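Long-range contact in vestitone reductase (Medicago sativa, PDB 2P4H), which catalyses the stereospecific, NADPH-dependent reduction of (3R)-vestitone, the penultimate step in the biosynthesis of the alfalfa phytoalexin medicarpin: residues A[11-16]-A[188-193]. Numbering follows the deposited sequence.
Sequences GFLGSW and PFIVGR
F12, L13 and W16, on the first turns of helix 12-23, meet I190 and R193 in a van der Waals contact, of side chains with each other and with backbone carbonyls, between the glycine-rich start of a Rossmann fold and the chain that leaves its parallel sheet. The GxGxxG turn, predicted to bind NADP(+), leads into the helix, with G11 at the N-cap and G14 in the first turn, and strand 189-191 belongs to the smaller mixed sheet beyond strand 182-187. The contact thus illustrates how a dinucleotide-binding helix can be packed against a neighbouring sheet without a single hydrogen bond between the two segments. The F12 ring is central. With CG anti to the backbone N (chi1 165°), it reaches out from the helix and points its far edge at the second segment. CE2 of F12 lies 3.7 Å from the CG2 methyl of I190. The same CE2 is 3.4 Å from I190 O, which is also bonded by the hydroxyl of S202. On the other side of the ring, F12 CE1 stands 3.7 Å from R193 O, which lies in the ring plane. A looser methyl contact, L13 CD2 to I190 CD1 at 4.2 Å, extends the patch, and V227 of helix 227-239 touches F12, W16 and I190 alike. At the helix start, G11 O takes both S15 N and S15 OG, from opposite faces of its carbonyl plane. Farther along, the indole of W16, whose NE1 is bonded to D228, places CH2 3.9 Å from R193 CB, while the guanidinium turns to a salt bridge with E318. R193 O, buried without a hydrogen-bonding partner, comes to 3.7 Å from W16 CE3.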
loop_
_atom_site.group_PDB
_atom_site.type_symbol
_atom_site.label_atom_id
_atom_site.label_comp_id
_atom_site.label_asym_id
_atom_site.label_seq_id
_atom_site.Cartn_x
_atom_site.Cartn_y
_atom_site.Cartn_z
ATOM N N GLY A 11 4.816 -4.313 -9.100
ATOM C CA GLY A 11 5.157 -3.343 -8.077
ATOM C C GLY A 11 5.439 -4.042 -6.759
ATOM O O GLY A 11 5.151 -5.226 -6.604
ATOM N N PHE A 12 6.007 -3.310 -5.807
ATOM C CA PHE A 12 6.319 -3.862 -4.493
ATOM C C PHE A 12 5.102 -4.516 -3.833
ATOM O O PHE A 12 5.125 -5.706 -3.502
ATOM C CB PHE A 12 6.894 -2.740 -3.610
ATOM C CG PHE A 12 6.931 -3.052 -2.133
ATOM C CD1 PHE A 12 7.372 -4.287 -1.661
ATOM C CD2 PHE A 12 6.572 -2.075 -1.209
ATOM C CE1 PHE A 12 7.453 -4.540 -0.288
ATOM C CE2 PHE A 12 6.653 -2.319 0.160
ATOM C CZ PHE A 12 7.093 -3.549 0.623
ATOM N N LEU A 13 4.030 -3.756 -3.650
ATOM C CA LEU A 13 2.846 -4.311 -3.005
ATOM C C LEU A 13 2.144 -5.359 -3.867
ATOM O O LEU A 13 1.791 -6.439 -3.384
ATOM C CB LEU A 13 1.859 -3.195 -2.648
ATOM C CG LEU A 13 0.613 -3.690 -1.910
ATOM C CD1 LEU A 13 1.013 -4.387 -0.616
ATOM C CD2 LEU A 13 -0.316 -2.518 -1.630
ATOM N N GLY A 14 1.941 -5.040 -5.141
ATOM C CA GLY A 14 1.273 -5.971 -6.028
ATOM C C GLY A 14 1.943 -7.328 -6.107
ATOM O O GLY A 14 1.271 -8.360 -6.026
ATOM N N SER A 15 3.263 -7.341 -6.265
ATOM C CA SER A 15 3.969 -8.610 -6.365
ATOM C C SER A 15 3.905 -9.396 -5.060
ATOM O O SER A 15 3.800 -10.622 -5.080
ATOM C CB SER A 15 5.426 -8.398 -6.804
ATOM O OG SER A 15 6.159 -7.598 -5.895
ATOM N N TRP A 16 3.953 -8.707 -3.922
ATOM C CA TRP A 16 3.879 -9.422 -2.654
ATOM C C TRP A 16 2.490 -10.028 -2.488
ATOM O O TRP A 16 2.343 -11.147 -1.996
ATOM C CB TRP A 16 4.191 -8.508 -1.466
ATOM C CG TRP A 16 4.363 -9.315 -0.220
ATOM C CD1 TRP A 16 3.409 -9.606 0.714
ATOM C CD2 TRP A 16 5.526 -10.064 0.147
ATOM N NE1 TRP A 16 3.907 -10.500 1.638
ATOM C CE2 TRP A 16 5.205 -10.796 1.310
ATOM C CE3 TRP A 16 6.811 -10.192 -0.401
ATOM C CZ2 TRP A 16 6.124 -11.647 1.938
ATOM C CZ3 TRP A 16 7.722 -11.038 0.219
ATOM C CH2 TRP A 16 7.374 -11.753 1.376
ATOM N N PRO A 188 0.052 3.203 5.320
ATOM C CA PRO A 188 1.156 4.057 5.763
ATOM C C PRO A 188 2.430 3.559 5.069
ATOM O O PRO A 188 2.368 3.069 3.941
ATOM C CB PRO A 188 1.173 3.810 7.263
ATOM C CG PRO A 188 0.903 2.332 7.328
ATOM C CD PRO A 188 -0.199 2.121 6.294
ATOM N N PHE A 189 3.583 3.691 5.717
ATOM C CA PHE A 189 4.817 3.181 5.122
ATOM C C PHE A 189 4.719 1.656 5.172
ATOM O O PHE A 189 4.602 1.075 6.255
ATOM C CB PHE A 189 6.038 3.636 5.928
ATOM C CG PHE A 189 6.475 5.043 5.637
ATOM C CD1 PHE A 189 7.450 5.297 4.680
ATOM C CD2 PHE A 189 5.918 6.116 6.328
ATOM C CE1 PHE A 189 7.868 6.603 4.413
ATOM C CE2 PHE A 189 6.327 7.423 6.066
ATOM C CZ PHE A 189 7.303 7.665 5.109
ATOM N N ILE A 190 4.747 1.017 4.006
ATOM C CA ILE A 190 4.669 -0.444 3.909
ATOM C C ILE A 190 6.094 -0.994 3.914
ATOM O O ILE A 190 6.909 -0.639 3.058
ATOM C CB ILE A 190 3.948 -0.854 2.619
ATOM C CG1 ILE A 190 2.564 -0.195 2.573
ATOM C CG2 ILE A 190 3.825 -2.370 2.546
ATOM C CD1 ILE A 190 1.879 -0.332 1.233
ATOM N N VAL A 191 6.385 -1.875 4.870
ATOM C CA VAL A 191 7.736 -2.407 5.035
ATOM C C VAL A 191 7.780 -3.913 5.298
ATOM O O VAL A 191 6.897 -4.464 5.948
ATOM C CB VAL A 191 8.425 -1.668 6.219
ATOM C CG1 VAL A 191 9.843 -2.181 6.434
ATOM C CG2 VAL A 191 8.427 -0.163 5.953
ATOM N N GLY A 192 8.824 -4.568 4.789
ATOM C CA GLY A 192 8.996 -5.999 4.994
ATOM C C GLY A 192 9.908 -6.571 3.930
ATOM O O GLY A 192 10.738 -5.853 3.373
ATOM N N ARG A 193 9.788 -7.868 3.664
ATOM C CA ARG A 193 10.593 -8.469 2.608
ATOM C C ARG A 193 9.925 -8.048 1.304
ATOM O O ARG A 193 8.796 -7.559 1.308
ATOM C CB ARG A 193 10.584 -9.998 2.694
ATOM C CG ARG A 193 11.262 -10.594 3.912
ATOM C CD ARG A 193 11.362 -12.108 3.757
ATOM N NE ARG A 193 12.129 -12.466 2.567
ATOM C CZ ARG A 193 13.458 -12.517 2.513
ATOM N NH1 ARG A 193 14.186 -12.245 3.588
ATOM N NH2 ARG A 193 14.059 -12.821 1.371
#